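Local atomic coordinates of CYCLIN domain-containing protein (Chaetomium thermophilum, PDB entry 6Z3U), a protein that probably acts as the cyclin H-type regulatory subunit of a CDK-activating kinase, supporting the activity of its cyclin-dependent kinase partner. Residues 94-99 / 134-139. Residues are numbered along the deposited sequence; the frame is centred on the assembly and turned at random.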
loop_
_atom_site.group_PDB
_atom_site.type_symbol
_atom_site.label_atom_id
_atom_site.label_comp_id
_atom_site.label_asym_id
_atom_site.label_seq_id
_atom_site.Cartn_x
_atom_site.Cartn_y
_atom_site.Cartn_z
ATOM N N THR A 94 -13.882 -17.853 6.934
ATOM C CA THR A 94 -13.386 -16.534 7.319
ATOM C C THR A 94 -13.189 -16.450 8.828
ATOM O O THR A 94 -12.247 -15.805 9.303
ATOM C CB THR A 94 -14.349 -15.443 6.844
ATOM O OG1 THR A 94 -14.568 -15.572 5.435
ATOM C CG2 THR A 94 -13.780 -14.061 7.135
ATOM N N ALA A 95 -14.076 -17.086 9.598
ATOM C CA ALA A 95 -13.898 -17.128 11.045
ATOM C C ALA A 95 -12.714 -18.008 11.421
ATOM O O ALA A 95 -11.960 -17.682 12.344
ATOM C CB ALA A 95 -15.176 -17.628 11.716
ATOM N N GLU A 96 -12.540 -19.132 10.722
ATOM C CA GLU A 96 -11.383 -19.985 10.974
ATOM C C GLU A 96 -10.093 -19.266 10.603
ATOM O O GLU A 96 -9.072 -19.412 11.286
ATOM C CB GLU A 96 -11.515 -21.293 10.194
ATOM C CG GLU A 96 -10.440 -22.324 10.515
ATOM C CD GLU A 96 -10.720 -23.676 9.886
ATOM O OE1 GLU A 96 -10.526 -23.818 8.660
ATOM O OE2 GLU A 96 -11.139 -24.599 10.617
ATOM N N LEU A 97 -10.122 -18.487 9.520
ATOM C CA LEU A 97 -8.960 -17.691 9.141
ATOM C C LEU A 97 -8.573 -16.734 10.261
ATOM O O LEU A 97 -7.397 -16.635 10.631
ATOM C CB LEU A 97 -9.262 -16.930 7.849
ATOM C CG LEU A 97 -8.154 -16.062 7.254
ATOM C CD1 LEU A 97 -8.277 -16.019 5.740
ATOM C CD2 LEU A 97 -8.201 -14.652 7.820
ATOM N N LEU A 98 -9.557 -16.023 10.820
ATOM C CA LEU A 98 -9.278 -15.100 11.915
ATOM C C LEU A 98 -8.730 -15.840 13.129
ATOM O O LEU A 98 -7.747 -15.410 13.743
ATOM C CB LEU A 98 -10.545 -14.327 12.283
ATOM C CG LEU A 98 -11.091 -13.355 11.236
ATOM C CD1 LEU A 98 -12.395 -12.734 11.710
ATOM C CD2 LEU A 98 -10.074 -12.276 10.927
ATOM N N ARG A 99 -9.357 -16.963 13.491
ATOM C CA ARG A 99 -8.839 -17.764 14.595
ATOM C C ARG A 99 -7.384 -18.146 14.346
ATOM O O ARG A 99 -6.543 -18.047 15.247
ATOM C CB ARG A 99 -9.696 -19.016 14.797
ATOM C CG ARG A 99 -11.082 -18.749 15.377
ATOM C CD ARG A 99 -11.735 -20.032 15.909
ATOM N NE ARG A 99 -11.895 -21.054 14.875
ATOM C CZ ARG A 99 -12.963 -21.176 14.086
ATOM N NH1 ARG A 99 -13.983 -20.337 14.199
ATOM N NH2 ARG A 99 -13.008 -22.140 13.173
ATOM N N GLU A 134 -7.415 -24.400 1.578
ATOM C CA GLU A 134 -6.083 -23.957 1.188
ATOM C C GLU A 134 -6.014 -22.443 1.010
ATOM O O GLU A 134 -5.086 -21.799 1.509
ATOM C CB GLU A 134 -5.655 -24.659 -0.104
ATOM C CG GLU A 134 -5.583 -26.179 0.001
ATOM C CD GLU A 134 -4.537 -26.647 0.997
ATOM O OE1 GLU A 134 -4.893 -26.865 2.176
ATOM O OE2 GLU A 134 -3.357 -26.778 0.607
ATOM N N MET A 135 -6.982 -21.862 0.296
ATOM C CA MET A 135 -6.998 -20.416 0.114
ATOM C C MET A 135 -7.007 -19.673 1.443
ATOM O O MET A 135 -6.591 -18.511 1.496
ATOM C CB MET A 135 -8.216 -20.002 -0.715
ATOM C CG MET A 135 -8.210 -20.510 -2.153
ATOM S SD MET A 135 -6.820 -19.914 -3.142
ATOM C CE MET A 135 -5.667 -21.267 -2.939
ATOM N N LEU A 136 -7.471 -20.315 2.517
ATOM C CA LEU A 136 -7.425 -19.690 3.835
ATOM C C LEU A 136 -5.989 -19.353 4.222
ATOM O O LEU A 136 -5.694 -18.231 4.648
ATOM C CB LEU A 136 -8.069 -20.619 4.866
ATOM C CG LEU A 136 -8.120 -20.164 6.325
ATOM C CD1 LEU A 136 -9.234 -20.904 7.049
ATOM C CD2 LEU A 136 -6.796 -20.383 7.040
ATOM N N LEU A 137 -5.080 -20.318 4.072
ATOM C CA LEU A 137 -3.680 -20.072 4.397
ATOM C C LEU A 137 -3.050 -19.078 3.429
ATOM O O LEU A 137 -2.222 -18.252 3.829
ATOM C CB LEU A 137 -2.907 -21.389 4.390
ATOM C CG LEU A 137 -3.021 -22.227 5.663
ATOM C CD1 LEU A 137 -2.545 -23.650 5.424
ATOM C CD2 LEU A 137 -2.224 -21.576 6.779
ATOM N N VAL A 138 -3.425 -19.146 2.149
ATOM C CA VAL A 138 -2.857 -18.236 1.159
ATOM C C VAL A 138 -3.228 -16.795 1.481
ATOM O O VAL A 138 -2.397 -15.885 1.368
ATOM C CB VAL A 138 -3.324 -18.634 -0.254
ATOM C CG1 VAL A 138 -2.795 -17.650 -1.280
ATOM C CG2 VAL A 138 -2.881 -20.056 -0.581
ATOM N N ALA A 139 -4.477 -16.564 1.891
ATOM C CA ALA A 139 -4.909 -15.206 2.204
ATOM C C ALA A 139 -4.151 -14.635 3.396
ATOM O O ALA A 139 -3.917 -13.423 3.458
ATOM C CB ALA A 139 -6.413 -15.184 2.475
#
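The backbone carbonyl oxygen of Leu-136 meets carbon rather than a donor on the segment it faces: CD1 of Leu-97 lies 3.6 Å from Leu-136 O, with CG of the same leucine slightly farther off. This pairing of segments 94-99 and 134-139 is a worked example of two helices packed mainly through aliphatic side chains, with no hydrogen bond between the two segments. Their axes pass 9.9 Å apart at an angle of 46°. The CB of Leu-136 is directed toward segment 94-99. A chi1 of 180° swings CG of Leu-136 away from its own N and carries the fork across the gap, CG lying 3.8 Å from Leu-97 CB while CD2 rests near Leu-97 CA. Its other branch, CD1, settles over the backbone at Leu-97 N and against the stem of Glu-96. That glutamate is extended and runs at about a right angle to Leu-136; its CB and CG both lie against the methyl, and OE1 comes within 3.6 Å of Leu-136 CD1. Leu-97 reaches farther along the partner helix, toward its C-terminal end: its CD1 meets Ala-139 CB at 3.9 Å, the small methyl three residues on from Leu-136. Leu-97 also touches Phe-118 of helix 108-124, so a third helix shares this interior of the all-helical cyclin fold, and Arg-162 pairs with Glu-134 in a salt bridge. With no cross-segment hydrogen bond, the contact probably owes its stability to van der Waals packing and the burial of the two leucines, while the partly exposed Glu-96 adds its aliphatic stem and OE1 beside Leu-136 CD1.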